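Local coordinates for protein halotolerant alpha-type carbonic anhydrase (dCA II) (PDB 1Y7W) that probably catalyses the reversible hydration of carbon dioxide to bicarbonate at a bound zinc ion, as an alpha-type carbonic anhydrase of a salt-tolerant alga, at residues A162-A167 and D237-W242; P219-Y224 and F245-E250. All blocks are in the same frame, centred on the assembly; numbering follows the deposited sequence.

Contact 1: A162-A167 and D237-W242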
ATOM      1  N   ALA A 162       5.953 -16.399  -7.107  1.00 23.89           N
ATOM      2  CA  ALA A 162       5.413 -15.628  -8.238  1.00 22.39           C
ATOM      3  C   ALA A 162       3.899 -15.581  -8.345  1.00 21.04           C
ATOM      4  O   ALA A 162       3.378 -14.677  -8.975  1.00 20.17           O
ATOM      5  CB  ALA A 162       5.970 -16.131  -9.589  1.00 21.70           C
ATOM      6  N   THR A 163       3.193 -16.548  -7.783  1.00 20.44           N
ATOM      7  CA  THR A 163       1.755 -16.566  -7.845  1.00 21.21           C
ATOM      8  C   THR A 163       1.111 -16.566  -6.473  1.00 21.24           C
ATOM      9  O   THR A 163      -0.081 -16.885  -6.342  1.00 20.42           O
ATOM     10  CB  THR A 163       1.268 -17.806  -8.584  1.00 24.16           C
ATOM     11  OG1 THR A 163       1.659 -18.972  -7.840  1.00 27.74           O
ATOM     12  CG2 THR A 163       1.926 -17.864  -9.976  1.00 25.24           C
ATOM     13  N   ALA A 164       1.893 -16.200  -5.458  1.00 20.15           N
ATOM     14  CA  ALA A 164       1.418 -16.214  -4.072  1.00 18.80           C
ATOM     15  C   ALA A 164       0.214 -15.336  -3.764  1.00 18.90           C
ATOM     16  O   ALA A 164       0.044 -14.253  -4.364  1.00 18.40           O
ATOM     17  CB  ALA A 164       2.588 -15.809  -3.129  1.00 20.35           C
ATOM     18  N   GLN A 165      -0.649 -15.820  -2.869  1.00 17.88           N
ATOM     19  CA  GLN A 165      -1.795 -14.997  -2.446  1.00 17.78           C
ATOM     20  C   GLN A 165      -1.190 -13.803  -1.665  1.00 18.30           C
ATOM     21  O   GLN A 165      -0.280 -14.007  -0.801  1.00 15.92           O
ATOM     22  CB  GLN A 165      -2.696 -15.801  -1.505  1.00 18.63           C
ATOM     23  CG  GLN A 165      -3.761 -14.927  -0.899  1.00 18.84           C
ATOM     24  CD  GLN A 165      -4.822 -14.586  -1.937  1.00 21.97           C
ATOM     25  OE1 GLN A 165      -5.506 -15.487  -2.408  1.00 18.93           O
ATOM     26  NE2 GLN A 165      -4.986 -13.278  -2.274  1.00 16.80           N
ATOM     27  N   LEU A 166      -1.638 -12.574  -1.989  1.00 17.08           N
ATOM     28  CA  LEU A 166      -1.190 -11.401  -1.250  1.00 16.94           C
ATOM     29  C   LEU A 166      -2.341 -10.771  -0.448  1.00 15.07           C
ATOM     30  O   LEU A 166      -3.516 -10.999  -0.752  1.00 15.95           O
ATOM     31  CB  LEU A 166      -0.628 -10.312  -2.208  1.00 16.76           C
ATOM     32  CG  LEU A 166       0.518 -10.746  -3.134  1.00 15.35           C
ATOM     33  CD1 LEU A 166       0.998  -9.546  -3.977  1.00 18.12           C
ATOM     34  CD2 LEU A 166       1.682 -11.257  -2.211  1.00 17.77           C
ATOM     35  N   ALA A 167      -2.005 -10.007   0.595  1.00 13.28           N
ATOM     36  CA  ALA A 167      -3.039  -9.263   1.346  1.00 13.91           C
ATOM     37  C   ALA A 167      -2.453  -7.879   1.482  1.00 15.20           C
ATOM     38  O   ALA A 167      -1.287  -7.750   1.907  1.00 15.97           O
ATOM     39  CB  ALA A 167      -3.247  -9.862   2.727  1.00 16.12           C
ATOM     40  N   ASP A 237      -1.548  -8.393 -11.449  1.00 17.02           N
ATOM     41  CA  ASP A 237      -2.017  -9.723 -11.057  1.00 18.07           C
ATOM     42  C   ASP A 237      -3.197  -9.682 -10.104  1.00 17.65           C
ATOM     43  O   ASP A 237      -3.125  -9.021  -9.090  1.00 16.12           O
ATOM     44  CB  ASP A 237      -0.936 -10.503 -10.278  1.00 19.04           C
ATOM     45  CG  ASP A 237       0.472 -10.396 -10.878  1.00 21.70           C
ATOM     46  OD1 ASP A 237       0.776  -9.561 -11.760  1.00 20.11           O
ATOM     47  OD2 ASP A 237       1.338 -11.151 -10.402  1.00 19.39           O
ATOM     48  N   GLU A 238      -4.226 -10.491 -10.366  1.00 18.12           N
ATOM     49  CA  GLU A 238      -5.415 -10.573  -9.532  1.00 17.55           C
ATOM     50  C   GLU A 238      -5.238 -11.588  -8.380  1.00 19.20           C
ATOM     51  O   GLU A 238      -5.855 -12.670  -8.362  1.00 17.87           O
ATOM     52  CB  GLU A 238      -6.602 -10.909 -10.411  1.00 18.07           C
ATOM     53  CG  GLU A 238      -6.955  -9.646 -11.287  1.00 19.39           C
ATOM     54  CD  GLU A 238      -8.162  -9.796 -12.178  1.00 20.10           C
ATOM     55  OE1 GLU A 238      -8.507  -8.804 -12.846  1.00 19.58           O
ATOM     56  OE2 GLU A 238      -8.772 -10.883 -12.231  1.00 18.88           O
ATOM     57  N   ARG A 239      -4.357 -11.231  -7.451  1.00 15.93           N
ATOM     58  CA  ARG A 239      -4.029 -12.104  -6.312  1.00 16.02           C
ATOM     59  C   ARG A 239      -3.926 -11.316  -5.026  1.00 16.06           C
ATOM     60  O   ARG A 239      -3.146 -11.646  -4.116  1.00 16.41           O
ATOM     61  CB  ARG A 239      -2.732 -12.902  -6.637  1.00 15.36           C
ATOM     62  CG  ARG A 239      -1.456 -12.091  -6.799  1.00 16.72           C
ATOM     63  CD  ARG A 239      -0.359 -12.932  -7.554  1.00 14.98           C
ATOM     64  NE  ARG A 239       0.863 -12.160  -7.797  1.00 15.24           N
ATOM     65  CZ  ARG A 239       1.896 -12.059  -6.970  1.00 15.82           C
ATOM     66  NH1 ARG A 239       2.919 -11.365  -7.360  1.00 17.80           N
ATOM     67  NH2 ARG A 239       1.922 -12.634  -5.748  1.00 18.87           N
ATOM     68  N   VAL A 240      -4.763 -10.287  -4.912  1.00 16.44           N
ATOM     69  CA  VAL A 240      -4.733  -9.467  -3.695  1.00 16.26           C
ATOM     70  C   VAL A 240      -6.016  -9.358  -2.906  1.00 17.75           C
ATOM     71  O   VAL A 240      -7.048  -8.977  -3.458  1.00 16.23           O
ATOM     72  CB  VAL A 240      -4.338  -7.989  -4.000  1.00 17.85           C
ATOM     73  CG1 VAL A 240      -4.380  -7.152  -2.694  1.00 14.68           C
ATOM     74  CG2 VAL A 240      -2.955  -7.933  -4.601  1.00 18.44           C
ATOM     75  N   LYS A 241      -5.963  -9.676  -1.605  1.00 15.65           N
ATOM     76  CA  LYS A 241      -7.134  -9.455  -0.750  1.00 16.80           C
ATOM     77  C   LYS A 241      -6.875  -8.018  -0.210  1.00 17.65           C
ATOM     78  O   LYS A 241      -5.882  -7.773   0.500  1.00 16.39           O
ATOM     79  CB  LYS A 241      -7.163 -10.438   0.418  1.00 17.02           C
ATOM     80  CG  LYS A 241      -7.311 -11.869  -0.022  1.00 18.16           C
ATOM     81  CD  LYS A 241      -8.447 -12.082  -1.015  1.00 17.28           C
ATOM     82  CE  LYS A 241      -8.668 -13.568  -1.222  1.00 18.44           C
ATOM     83  NZ  LYS A 241      -9.792 -13.734  -2.226  1.00 17.44           N
ATOM     84  N   TRP A 242      -7.758  -7.077  -0.565  1.00 17.13           N
ATOM     85  CA  TRP A 242      -7.574  -5.696  -0.163  1.00 15.31           C
ATOM     86  C   TRP A 242      -8.284  -5.383   1.155  1.00 14.98           C
ATOM     87  O   TRP A 242      -9.380  -5.908   1.433  1.00 14.62           O
ATOM     88  CB  TRP A 242      -8.095  -4.727  -1.287  1.00 15.39           C
ATOM     89  CG  TRP A 242      -7.057  -4.494  -2.360  1.00 12.75           C
ATOM     90  CD1 TRP A 242      -6.928  -5.143  -3.578  1.00 14.41           C
ATOM     91  CD2 TRP A 242      -5.986  -3.591  -2.271  1.00 13.96           C
ATOM     92  NE1 TRP A 242      -5.829  -4.670  -4.255  1.00 13.53           N
ATOM     93  CE2 TRP A 242      -5.232  -3.708  -3.465  1.00 14.17           C
ATOM     94  CE3 TRP A 242      -5.579  -2.675  -1.288  1.00 14.23           C
ATOM     95  CZ2 TRP A 242      -4.090  -2.933  -3.711  1.00 14.43           C
ATOM     96  CZ3 TRP A 242      -4.461  -1.901  -1.522  1.00 15.98           C
ATOM     97  CH2 TRP A 242      -3.716  -2.037  -2.741  1.00 16.36           C
TER
HETATM   98  O   HOH W   1       1.271 -13.929 -10.673  1.00 22.01           O
HETATM   99  O   HOH W   2      -7.244 -12.898  -4.322  1.00 21.99           O

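Contact 2: P219-Y224 and F245-E250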
ATOM      1  N   PRO A 219      -4.428   3.191  11.496  1.00 21.41           N
ATOM      2  CA  PRO A 219      -5.171   4.387  11.896  1.00 21.80           C
ATOM      3  C   PRO A 219      -5.915   4.223  13.209  1.00 24.21           C
ATOM      4  O   PRO A 219      -5.925   3.144  13.801  1.00 20.76           O
ATOM      5  CB  PRO A 219      -6.106   4.649  10.720  1.00 23.38           C
ATOM      6  CG  PRO A 219      -6.317   3.294  10.117  1.00 22.33           C
ATOM      7  CD  PRO A 219      -5.007   2.544  10.301  1.00 20.42           C
ATOM      8  N   SER A 220      -6.558   5.305  13.643  1.00 25.66           N
ATOM      9  CA  SER A 220      -7.262   5.299  14.912  1.00 29.44           C
ATOM     10  C   SER A 220      -8.480   4.379  15.031  1.00 32.02           C
ATOM     11  O   SER A 220      -8.877   4.036  16.155  1.00 34.18           O
ATOM     12  CB  SER A 220      -7.644   6.735  15.303  1.00 31.30           C
ATOM     13  OG  SER A 220      -8.335   7.390  14.235  1.00 34.30           O
ATOM     14  N   SER A 221      -9.054   3.945  13.907  1.00 29.37           N
ATOM     15  CA  SER A 221     -10.197   3.046  13.956  1.00 26.93           C
ATOM     16  C   SER A 221      -9.858   1.858  13.079  1.00 26.09           C
ATOM     17  O   SER A 221      -9.068   1.972  12.131  1.00 23.03           O
ATOM     18  CB  SER A 221     -11.463   3.765  13.467  1.00 26.64           C
ATOM     19  OG  SER A 221     -12.362   2.864  12.869  1.00 28.06           O
ATOM     20  N   LEU A 222     -10.402   0.705  13.418  1.00 24.61           N
ATOM     21  CA  LEU A 222     -10.098  -0.483  12.640  1.00 24.60           C
ATOM     22  C   LEU A 222     -11.121  -0.664  11.538  1.00 22.54           C
ATOM     23  O   LEU A 222     -11.105  -1.679  10.861  1.00 20.37           O
ATOM     24  CB  LEU A 222     -10.114  -1.722  13.516  1.00 27.81           C
ATOM     25  CG  LEU A 222      -9.009  -1.703  14.572  1.00 30.09           C
ATOM     26  CD1 LEU A 222      -9.058  -3.021  15.326  1.00 34.28           C
ATOM     27  CD2 LEU A 222      -7.656  -1.504  13.918  1.00 30.49           C
ATOM     28  N   LYS A 223     -12.018   0.308  11.359  1.00 20.34           N
ATOM     29  CA  LYS A 223     -13.017   0.163  10.288  1.00 21.66           C
ATOM     30  C   LYS A 223     -12.371   0.035   8.911  1.00 20.41           C
ATOM     31  O   LYS A 223     -11.568   0.871   8.538  1.00 23.65           O
ATOM     32  CB  LYS A 223     -13.946   1.386  10.246  1.00 23.75           C
ATOM     33  CG  LYS A 223     -14.976   1.351  11.377  1.00 27.82           C
ATOM     34  CD  LYS A 223     -15.933   2.589  11.350  1.00 33.51           C
ATOM     35  CE  LYS A 223     -15.236   3.870  11.826  1.00 38.55           C
ATOM     36  NZ  LYS A 223     -16.210   5.005  12.270  1.00 42.59           N
ATOM     37  N   TYR A 224     -12.724  -0.980   8.142  1.00 19.85           N
ATOM     38  CA  TYR A 224     -12.168  -1.058   6.796  1.00 18.63           C
ATOM     39  C   TYR A 224     -13.104  -1.736   5.786  1.00 17.57           C
ATOM     40  O   TYR A 224     -14.015  -2.488   6.141  1.00 18.59           O
ATOM     41  CB  TYR A 224     -10.800  -1.791   6.812  1.00 17.78           C
ATOM     42  CG  TYR A 224     -10.834  -3.310   6.946  1.00 19.99           C
ATOM     43  CD1 TYR A 224     -10.710  -3.927   8.194  1.00 21.68           C
ATOM     44  CD2 TYR A 224     -10.938  -4.129   5.823  1.00 20.26           C
ATOM     45  CE1 TYR A 224     -10.687  -5.342   8.336  1.00 21.35           C
ATOM     46  CE2 TYR A 224     -10.916  -5.566   5.947  1.00 22.54           C
ATOM     47  CZ  TYR A 224     -10.795  -6.149   7.207  1.00 21.99           C
ATOM     48  OH  TYR A 224     -10.832  -7.535   7.377  1.00 23.22           O
ATOM     49  N   PHE A 245      -8.657   0.813   4.991  1.00 16.96           N
ATOM     50  CA  PHE A 245      -9.174   1.455   6.203  1.00 18.32           C
ATOM     51  C   PHE A 245      -9.835   2.752   5.837  1.00 18.17           C
ATOM     52  O   PHE A 245      -9.258   3.540   5.158  1.00 17.11           O
ATOM     53  CB  PHE A 245      -8.027   1.657   7.192  1.00 19.56           C
ATOM     54  CG  PHE A 245      -7.595   0.362   7.784  1.00 22.40           C
ATOM     55  CD1 PHE A 245      -8.005   0.007   9.071  1.00 24.44           C
ATOM     56  CD2 PHE A 245      -6.938  -0.593   6.987  1.00 24.24           C
ATOM     57  CE1 PHE A 245      -7.767  -1.297   9.587  1.00 24.32           C
ATOM     58  CE2 PHE A 245      -6.691  -1.902   7.464  1.00 25.10           C
ATOM     59  CZ  PHE A 245      -7.106  -2.250   8.783  1.00 26.96           C
ATOM     60  N   THR A 246     -11.022   2.979   6.374  1.00 19.14           N
ATOM     61  CA  THR A 246     -11.778   4.166   6.021  1.00 21.32           C
ATOM     62  C   THR A 246     -11.577   5.402   6.904  1.00 21.84           C
ATOM     63  O   THR A 246     -12.051   6.449   6.556  1.00 22.83           O
ATOM     64  CB  THR A 246     -13.284   3.756   5.876  1.00 21.11           C
ATOM     65  OG1 THR A 246     -13.723   3.095   7.059  1.00 21.65           O
ATOM     66  CG2 THR A 246     -13.428   2.780   4.697  1.00 23.24           C
ATOM     67  N   THR A 247     -10.861   5.291   8.017  1.00 20.57           N
ATOM     68  CA  THR A 247     -10.563   6.442   8.849  1.00 22.27           C
ATOM     69  C   THR A 247      -9.152   6.854   8.482  1.00 21.20           C
ATOM     70  O   THR A 247      -8.198   6.075   8.626  1.00 20.03           O
ATOM     71  CB  THR A 247     -10.568   6.075  10.323  1.00 24.63           C
ATOM     72  OG1 THR A 247     -11.841   5.506  10.661  1.00 25.22           O
ATOM     73  CG2 THR A 247     -10.273   7.304  11.166  1.00 24.94           C
ATOM     74  N   PRO A 248      -8.988   8.085   7.999  1.00 20.59           N
ATOM     75  CA  PRO A 248      -7.639   8.511   7.626  1.00 19.54           C
ATOM     76  C   PRO A 248      -6.734   9.027   8.731  1.00 20.18           C
ATOM     77  O   PRO A 248      -7.180   9.347   9.843  1.00 20.47           O
ATOM     78  CB  PRO A 248      -7.882   9.610   6.575  1.00 18.46           C
ATOM     79  CG  PRO A 248      -9.235  10.177   6.953  1.00 21.91           C
ATOM     80  CD  PRO A 248     -10.026   9.094   7.665  1.00 21.36           C
ATOM     81  N   ARG A 249      -5.441   8.998   8.441  1.00 19.62           N
ATOM     82  CA  ARG A 249      -4.453   9.649   9.303  1.00 20.12           C
ATOM     83  C   ARG A 249      -4.413  11.091   8.765  1.00 20.34           C
ATOM     84  O   ARG A 249      -5.258  11.438   7.929  1.00 22.63           O
ATOM     85  CB  ARG A 249      -3.089   9.002   9.129  1.00 19.29           C
ATOM     86  CG  ARG A 249      -2.918   7.861  10.146  1.00 20.92           C
ATOM     87  CD  ARG A 249      -1.550   7.198   9.971  1.00 25.07           C
ATOM     88  NE  ARG A 249      -1.355   6.218  11.033  1.00 27.37           N
ATOM     89  CZ  ARG A 249      -0.865   6.501  12.235  1.00 30.69           C
ATOM     90  NH1 ARG A 249      -0.752   5.512  13.133  1.00 30.93           N
ATOM     91  NH2 ARG A 249      -0.442   7.743  12.534  1.00 28.42           N
ATOM     92  N   GLU A 250      -3.453  11.906   9.205  1.00 20.97           N
ATOM     93  CA  GLU A 250      -3.367  13.298   8.758  1.00 22.24           C
ATOM     94  C   GLU A 250      -2.029  13.645   8.170  1.00 21.11           C
ATOM     95  O   GLU A 250      -1.053  13.087   8.557  1.00 21.06           O
ATOM     96  CB  GLU A 250      -3.664  14.247   9.950  1.00 26.80           C
ATOM     97  CG  GLU A 250      -5.097  14.042  10.465  1.00 32.08           C
ATOM     98  CD  GLU A 250      -5.463  14.933  11.651  1.00 37.38           C
ATOM     99  OE1 GLU A 250      -6.521  14.643  12.254  1.00 39.52           O
ATOM    100  OE2 GLU A 250      -4.712  15.902  11.961  1.00 37.33           O
TER
HETATM  101  O   HOH W   3      -6.214   7.974  12.181  1.00 25.63           O
HETATM  102  O   HOH W   4     -10.375   2.925   9.730  1.00 21.51           O

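Contact 1: A162-A167 and D237-W242
The guanidinium of R239 lies between the carbonyl of A162 and the side chain of L166. A162 O sits over the centre of one face, 3.6 Å from R239 CZ. L166 CD1 covers the opposite face, displaced toward the rim. At the edge, R239 NH2 donates to A164 O at 2.8 Å, and that oxygen lies in the guanidinium plane. A second edge meets D237: R239 NE forms a salt bridge with D237 OD2 at 2.8 Å. CG of R239 stands between its backbone N and carbonyl carbon (chi1 65°), and the chain then runs extended to NE, which brings the guanidinium alongside 162-164. Water 1 donates to both A162 O and D237 OD2. With an alanine at R239, the D237 carboxylate would probably lose its charged mate and A164 O this donor. Beyond the arginine the two segments join as parallel neighbours in the large central sheet of the alpha-carbonic anhydrase fold. L166 N donates to R239 O at 2.8 Å. K241 N donates to L166 O at 2.9 Å. The same L166 O also accepts from Q165 NE2. The Q165 chain bends at chi2 (73°), and this turns its amide toward the strand pair. Q165 NE2 comes 3.5 Å from K241 CG, and the two side chains cross at about a right angle. K241 NZ pairs with D228. L166 CB packs against V240 CG2 at 4.1 Å.

Contact 2: P219-Y224 and F245-E250
An ST turn at S221 shapes the loop that leads into strand 224-229, and this loop packs along 245-250 of the neighbouring strand. S221 OG accepts from K223 N at 3.0 Å. S221 CB approaches T247 OG1 at 3.3 Å. The loop ends in an antiparallel non-hydrogen-bonded pair, Y224 with F245. Y224 CB stands over the centre of the F245 ring, 3.8 Å from its centroid, in a CH-pi contact. The two rings meet obliquely, with planes at 32°. CG of F245 is anti to its own carbonyl carbon (chi1 -72°), which lays the ring alongside the loop. S221 O lies at the ring edge, near its plane, and P219 CG packs on F245 CB at 3.8 Å. P219 CB also touches T247 O at 3.3 Å. T246 N donates to K223 O at 3.1 Å, and water 4 donates to the same oxygen. T246 OG1 hydrogen-bonds with Y291 OH. Water 4 also donates to S221 O and accepts from T247 N, tying three backbone groups together. Water 3 links S220 N to P248 O. At the far end R249 turns to the end of helix 213-217, where it meets the carbonyls of T215 and L217, and it forms a salt bridge with D180. Y224 stacks on Y289 of strand 287-289, while P219 and F245 rest on I171 and I169 of strand 166-175.

Overall arrangement
Contacts 1 and 2 share strand 240-251, and their centres are 23 Å apart. Contact 1 uses its start, where it pairs in parallel with strand 166-175. Contact 2 uses its later part, on the side of strand 224-229. The strand therefore has a parallel neighbour on one side and an antiparallel one on the other. Along the chain the two contacts alternate: 162-167, 219-224, 237-242, 245-250. Neither holds a zinc ligand; these are H130, H132 and H150. Contact 1 is the nearer to the metal. The side chain of V240 is about 9 Å from the zinc ion, against about 13 Å for F245, and W242 meets H150 edge-to-face.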